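Local coordinates for stage II sporulation protein E (SpoIIE) (Moorella thermoacetica, PDB 3ZT9), which is probably a manganese-dependent PP2C-type protein serine/threonine phosphatase that acts in stressosome signalling, in a system adapted to control secondary messengers, at residues Leu162-Ile176 with Arg183-Arg193. Sequence-based numbering, arbitrary orientation.
Sequences LANYRLTAEELVRLI and RDDDVAVIVAR. With MN (manganese (II) ion), chain C; MN (manganese (II) ion), chain D.
Val-191 and Val-173 form the tightest apolar part of this contact, where helix 169-176 runs roughly antiparallel to strand 187-192 of the PP2C-like sandwich, the axes at 146°. Their methyls CG2 (Val-191) and CG1 (Val-173) approach to 3.3 Å, closer than usual for carbons, while Leu-162 CD2 and Ile-176 CD1 reach the same Val-191 methyl at greater distance. Beyond the valines the packing turns polar around the buried Arg-193 guanidinium; on the solvent side the exposed Tyr-165 lays its ring flat over it in a cation-pi stack, planes 21° apart. The arginine chain, extended from CG to NE, carries that group into the loop before the helix. There Arg-193 NH1 donates to both Leu-162 O and Asn-164 O, the first at 2.9 Å. Arg-193 NH2 reaches Leu-167 O, and all three oxygens lie near the guanidinium plane; Glu-5 forms a salt bridge with Arg-193 NE. A leucine in place of Arg-193 would probably leave three loop carbonyls without their donor and Tyr-165 without its cationic partner. Outward, Tyr-165 OH meets a water bound to the manganese that Arg-193 OXT ligates at 2.3 Å, with Glu-141. One C-terminal residue thus ties loop, strand end and metal together, and its guanidinium, donating to three carbonyls, probably holds the loop in shape.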
loop_
_atom_site.group_PDB
_atom_site.type_symbol
_atom_site.label_atom_id
_atom_site.label_comp_id
_atom_site.label_asym_id
_atom_site.label_seq_id
_atom_site.Cartn_x
_atom_site.Cartn_y
_atom_site.Cartn_z
ATOM N N LEU A 162 -5.727 -13.078 -8.548
ATOM C CA LEU A 162 -5.577 -12.974 -7.091
ATOM C C LEU A 162 -6.215 -14.166 -6.355
ATOM O O LEU A 162 -5.806 -14.489 -5.248
ATOM C CB LEU A 162 -6.141 -11.636 -6.604
ATOM C CG LEU A 162 -5.586 -10.425 -7.410
ATOM C CD1 LEU A 162 -6.369 -9.155 -7.070
ATOM C CD2 LEU A 162 -4.147 -10.207 -7.153
ATOM N N ALA A 163 -7.154 -14.853 -6.999
ATOM C CA ALA A 163 -7.795 -16.025 -6.390
ATOM C C ALA A 163 -7.110 -17.330 -6.848
ATOM O O ALA A 163 -7.615 -18.424 -6.596
ATOM C CB ALA A 163 -9.275 -16.053 -6.737
ATOM N N ASN A 164 -5.972 -17.216 -7.529
ATOM C CA ASN A 164 -5.225 -18.413 -7.920
ATOM C C ASN A 164 -4.279 -18.827 -6.789
ATOM O O ASN A 164 -3.300 -18.133 -6.505
ATOM C CB ASN A 164 -4.400 -18.162 -9.191
ATOM C CG ASN A 164 -3.875 -19.455 -9.775
ATOM O OD1 ASN A 164 -3.276 -20.223 -9.062
ATOM N ND2 ASN A 164 -4.119 -19.708 -11.058
ATOM N N TYR A 165 -4.579 -19.950 -6.143
ATOM C CA TYR A 165 -3.795 -20.400 -5.023
ATOM C C TYR A 165 -2.817 -21.491 -5.422
ATOM O O TYR A 165 -2.205 -22.069 -4.542
ATOM C CB TYR A 165 -4.696 -20.908 -3.886
ATOM C CG TYR A 165 -5.424 -19.802 -3.144
ATOM C CD1 TYR A 165 -6.636 -19.314 -3.599
ATOM C CD2 TYR A 165 -4.886 -19.264 -1.954
ATOM C CE1 TYR A 165 -7.283 -18.323 -2.892
ATOM C CE2 TYR A 165 -5.533 -18.292 -1.252
ATOM C CZ TYR A 165 -6.730 -17.810 -1.722
ATOM O OH TYR A 165 -7.395 -16.796 -1.010
ATOM N N ARG A 166 -2.657 -21.738 -6.739
ATOM C CA ARG A 166 -1.579 -22.617 -7.198
ATOM C C ARG A 166 -0.223 -21.956 -7.066
ATOM O O ARG A 166 0.774 -22.640 -7.055
ATOM C CB ARG A 166 -1.819 -23.040 -8.641
ATOM C CG ARG A 166 -3.169 -23.697 -8.731
ATOM C CD ARG A 166 -3.521 -24.231 -10.116
ATOM N NE ARG A 166 -4.846 -24.873 -10.068
ATOM C CZ ARG A 166 -5.695 -24.937 -11.089
ATOM N NH1 ARG A 166 -5.334 -24.393 -12.262
ATOM N NH2 ARG A 166 -6.902 -25.524 -10.926
ATOM N N LEU A 167 -0.204 -20.627 -7.017
ATOM C CA LEU A 167 0.981 -19.861 -6.645
ATOM C C LEU A 167 0.784 -19.364 -5.211
ATOM O O LEU A 167 -0.343 -19.128 -4.743
ATOM C CB LEU A 167 1.178 -18.639 -7.559
ATOM C CG LEU A 167 1.708 -18.854 -8.973
ATOM C CD1 LEU A 167 0.731 -19.659 -9.789
ATOM C CD2 LEU A 167 1.941 -17.497 -9.611
ATOM N N THR A 168 1.898 -19.192 -4.503
ATOM C CA THR A 168 1.833 -18.586 -3.183
ATOM C C THR A 168 1.652 -17.079 -3.358
ATOM O O THR A 168 1.935 -16.537 -4.413
ATOM C CB THR A 168 3.114 -18.798 -2.357
ATOM O OG1 THR A 168 4.194 -18.101 -2.963
ATOM C CG2 THR A 168 3.454 -20.264 -2.256
ATOM N N ALA A 169 1.261 -16.387 -2.291
ATOM C CA ALA A 169 1.125 -14.928 -2.384
ATOM C C ALA A 169 2.452 -14.297 -2.823
ATOM O O ALA A 169 2.461 -13.354 -3.582
ATOM C CB ALA A 169 0.702 -14.349 -1.011
ATOM N N GLU A 170 3.559 -14.805 -2.281
ATOM C CA GLU A 170 4.887 -14.292 -2.617
ATOM C C GLU A 170 5.190 -14.506 -4.088
ATOM O O GLU A 170 5.675 -13.587 -4.797
ATOM C CB GLU A 170 5.939 -14.972 -1.752
ATOM C CG GLU A 170 6.188 -14.224 -0.455
ATOM C CD GLU A 170 6.962 -12.920 -0.669
ATOM O OE1 GLU A 170 7.973 -12.929 -1.412
ATOM O OE2 GLU A 170 6.566 -11.887 -0.093
ATOM N N GLU A 171 4.883 -15.706 -4.576
ATOM C CA GLU A 171 5.077 -15.982 -5.992
ATOM C C GLU A 171 4.127 -15.134 -6.864
ATOM O O GLU A 171 4.500 -14.654 -7.919
ATOM C CB GLU A 171 4.827 -17.477 -6.283
ATOM C CG GLU A 171 5.857 -18.381 -5.622
ATOM C CD GLU A 171 5.443 -19.819 -5.609
ATOM O OE1 GLU A 171 4.267 -20.102 -5.906
ATOM O OE2 GLU A 171 6.313 -20.662 -5.307
ATOM N N LEU A 172 2.898 -14.944 -6.420
ATOM C CA LEU A 172 1.912 -14.236 -7.225
ATOM C C LEU A 172 2.292 -12.728 -7.371
ATOM O O LEU A 172 2.181 -12.159 -8.457
ATOM C CB LEU A 172 0.547 -14.384 -6.548
ATOM C CG LEU A 172 -0.628 -13.680 -7.215
ATOM C CD1 LEU A 172 -0.951 -14.325 -8.570
ATOM C CD2 LEU A 172 -1.815 -13.744 -6.258
ATOM N N VAL A 173 2.768 -12.094 -6.307
ATOM C CA VAL A 173 3.089 -10.639 -6.365
ATOM C C VAL A 173 4.330 -10.439 -7.219
ATOM O O VAL A 173 4.461 -9.436 -7.914
ATOM C CB VAL A 173 3.307 -9.951 -4.959
ATOM C CG1 VAL A 173 2.012 -9.908 -4.179
ATOM C CG2 VAL A 173 4.451 -10.654 -4.154
ATOM N N ARG A 174 5.219 -11.425 -7.220
ATOM C CA ARG A 174 6.388 -11.341 -8.096
ATOM C C ARG A 174 5.949 -11.419 -9.543
ATOM O O ARG A 174 6.419 -10.652 -10.384
ATOM C CB ARG A 174 7.381 -12.459 -7.824
ATOM C CG ARG A 174 8.660 -12.252 -8.581
ATOM C CD ARG A 174 9.641 -13.367 -8.385
ATOM N NE ARG A 174 10.658 -13.247 -9.429
ATOM C CZ ARG A 174 11.777 -13.955 -9.487
ATOM N NH1 ARG A 174 12.033 -14.868 -8.559
ATOM N NH2 ARG A 174 12.634 -13.745 -10.479
ATOM N N LEU A 175 5.028 -12.332 -9.828
ATOM C CA LEU A 175 4.532 -12.467 -11.204
ATOM C C LEU A 175 3.815 -11.168 -11.614
ATOM O O LEU A 175 3.992 -10.667 -12.713
ATOM C CB LEU A 175 3.590 -13.648 -11.318
ATOM C CG LEU A 175 2.873 -13.812 -12.677
ATOM C CD1 LEU A 175 3.912 -13.995 -13.787
ATOM C CD2 LEU A 175 1.869 -15.020 -12.660
ATOM N N ILE A 176 2.995 -10.649 -10.727
ATOM C CA ILE A 176 2.289 -9.382 -11.009
ATOM C C ILE A 176 3.266 -8.260 -11.282
ATOM O O ILE A 176 3.116 -7.541 -12.265
ATOM C CB ILE A 176 1.340 -9.040 -9.887
ATOM C CG1 ILE A 176 0.152 -10.018 -9.939
ATOM C CG2 ILE A 176 0.855 -7.579 -10.041
ATOM C CD1 ILE A 176 -0.789 -9.909 -8.688
ATOM N N ARG A 183 9.005 -0.584 -16.426
ATOM C CA ARG A 183 10.418 -0.615 -16.084
ATOM C C ARG A 183 10.961 0.822 -15.912
ATOM O O ARG A 183 12.015 1.032 -15.290
ATOM C CB ARG A 183 11.190 -1.506 -17.076
ATOM C CG ARG A 183 12.649 -1.764 -16.715
ATOM C CD ARG A 183 12.879 -2.896 -15.698
ATOM N NE ARG A 183 12.356 -4.189 -16.133
ATOM C CZ ARG A 183 12.694 -4.804 -17.266
ATOM N NH1 ARG A 183 13.567 -4.260 -18.105
ATOM N NH2 ARG A 183 12.156 -5.979 -17.560
ATOM N N ASP A 184 10.185 1.828 -16.339
ATOM C CA ASP A 184 10.616 3.211 -16.176
ATOM C C ASP A 184 10.171 3.860 -14.849
ATOM O O ASP A 184 10.354 5.058 -14.631
ATOM C CB ASP A 184 10.202 4.067 -17.404
ATOM C CG ASP A 184 8.699 4.290 -17.501
ATOM O OD1 ASP A 184 7.937 3.673 -16.755
ATOM O OD2 ASP A 184 8.260 5.093 -18.347
ATOM N N ASP A 185 9.656 3.065 -13.926
ATOM C CA ASP A 185 9.335 3.600 -12.617
ATOM C C ASP A 185 9.592 2.493 -11.632
ATOM O O ASP A 185 9.676 1.318 -12.026
ATOM C CB ASP A 185 7.861 4.071 -12.529
ATOM C CG ASP A 185 7.610 4.968 -11.306
ATOM O OD1 ASP A 185 8.609 5.461 -10.720
ATOM O OD2 ASP A 185 6.445 5.189 -10.912
ATOM N N ASP A 186 9.724 2.862 -10.370
ATOM C CA ASP A 186 9.741 1.883 -9.280
ATOM C C ASP A 186 8.420 1.148 -9.206
ATOM O O ASP A 186 7.388 1.715 -9.544
ATOM C CB ASP A 186 9.965 2.610 -7.972
ATOM C CG ASP A 186 11.274 3.385 -7.970
ATOM O OD1 ASP A 186 12.312 2.755 -8.108
ATOM O OD2 ASP A 186 11.249 4.599 -7.827
ATOM N N VAL A 187 8.444 -0.094 -8.735
ATOM C CA VAL A 187 7.219 -0.903 -8.636
ATOM C C VAL A 187 7.124 -1.443 -7.219
ATOM O O VAL A 187 8.129 -1.868 -6.638
ATOM C CB VAL A 187 7.226 -2.046 -9.665
ATOM C CG1 VAL A 187 6.114 -3.068 -9.381
ATOM C CG2 VAL A 187 7.119 -1.473 -11.117
ATOM N N ALA A 188 5.920 -1.448 -6.645
ATOM C CA ALA A 188 5.719 -2.060 -5.350
ATOM C C ALA A 188 4.327 -2.684 -5.343
ATOM O O ALA A 188 3.369 -2.060 -5.785
ATOM C CB ALA A 188 5.810 -1.009 -4.229
ATOM N N VAL A 189 4.210 -3.894 -4.815
ATOM C CA VAL A 189 2.927 -4.583 -4.793
ATOM C C VAL A 189 2.818 -5.393 -3.534
ATOM O O VAL A 189 3.776 -6.088 -3.191
ATOM C CB VAL A 189 2.816 -5.632 -5.934
ATOM C CG1 VAL A 189 1.343 -6.147 -6.013
ATOM C CG2 VAL A 189 3.265 -5.055 -7.256
ATOM N N ILE A 190 1.633 -5.372 -2.901
ATOM C CA ILE A 190 1.319 -6.290 -1.793
ATOM C C ILE A 190 0.032 -7.040 -2.135
ATOM O O ILE A 190 -0.900 -6.438 -2.654
ATOM C CB ILE A 190 1.053 -5.503 -0.483
ATOM C CG1 ILE A 190 2.347 -4.802 -0.048
ATOM C CG2 ILE A 190 0.596 -6.438 0.610
ATOM C CD1 ILE A 190 2.129 -3.908 1.216
ATOM N N VAL A 191 -0.021 -8.350 -1.894
ATOM C CA VAL A 191 -1.292 -9.077 -1.940
ATOM C C VAL A 191 -1.424 -9.783 -0.597
ATOM O O VAL A 191 -0.453 -10.361 -0.154
ATOM C CB VAL A 191 -1.276 -10.132 -3.055
ATOM C CG1 VAL A 191 -2.461 -11.096 -2.893
ATOM C CG2 VAL A 191 -1.285 -9.432 -4.470
ATOM N N ALA A 192 -2.601 -9.707 0.019
ATOM C CA ALA A 192 -2.907 -10.383 1.293
ATOM C C ALA A 192 -4.201 -11.166 1.110
ATOM O O ALA A 192 -5.170 -10.638 0.575
ATOM C CB ALA A 192 -3.077 -9.370 2.410
ATOM N N ARG A 193 -4.240 -12.422 1.544
ATOM C CA ARG A 193 -5.477 -13.177 1.403
ATOM C C ARG A 193 -5.553 -14.301 2.388
ATOM O O ARG A 193 -4.519 -14.740 2.889
ATOM C CB ARG A 193 -5.549 -13.742 0.004
ATOM C CG ARG A 193 -4.372 -14.641 -0.310
ATOM C CD ARG A 193 -4.288 -14.946 -1.810
ATOM N NE ARG A 193 -3.233 -15.919 -2.010
ATOM C CZ ARG A 193 -2.967 -16.504 -3.170
ATOM N NH1 ARG A 193 -3.649 -16.191 -4.257
ATOM N NH2 ARG A 193 -2.010 -17.398 -3.208
ATOM O OXT ARG A 193 -6.649 -14.785 2.648
HETATM MN MN MN C . 5.720 5.940 -8.985
HETATM MN MN MN D . -7.212 -16.911 3.421
HETATM O O HOH W 1 -7.962 -17.682 1.536
HETATM O O HOH W 2 7.663 7.034 -8.889
HETATM O O HOH W 3 6.566 4.044 -8.269
HETATM O O HOH W 4 5.300 8.059 -9.569
HETATM O O HOH W 5 -7.458 -19.058 3.986
#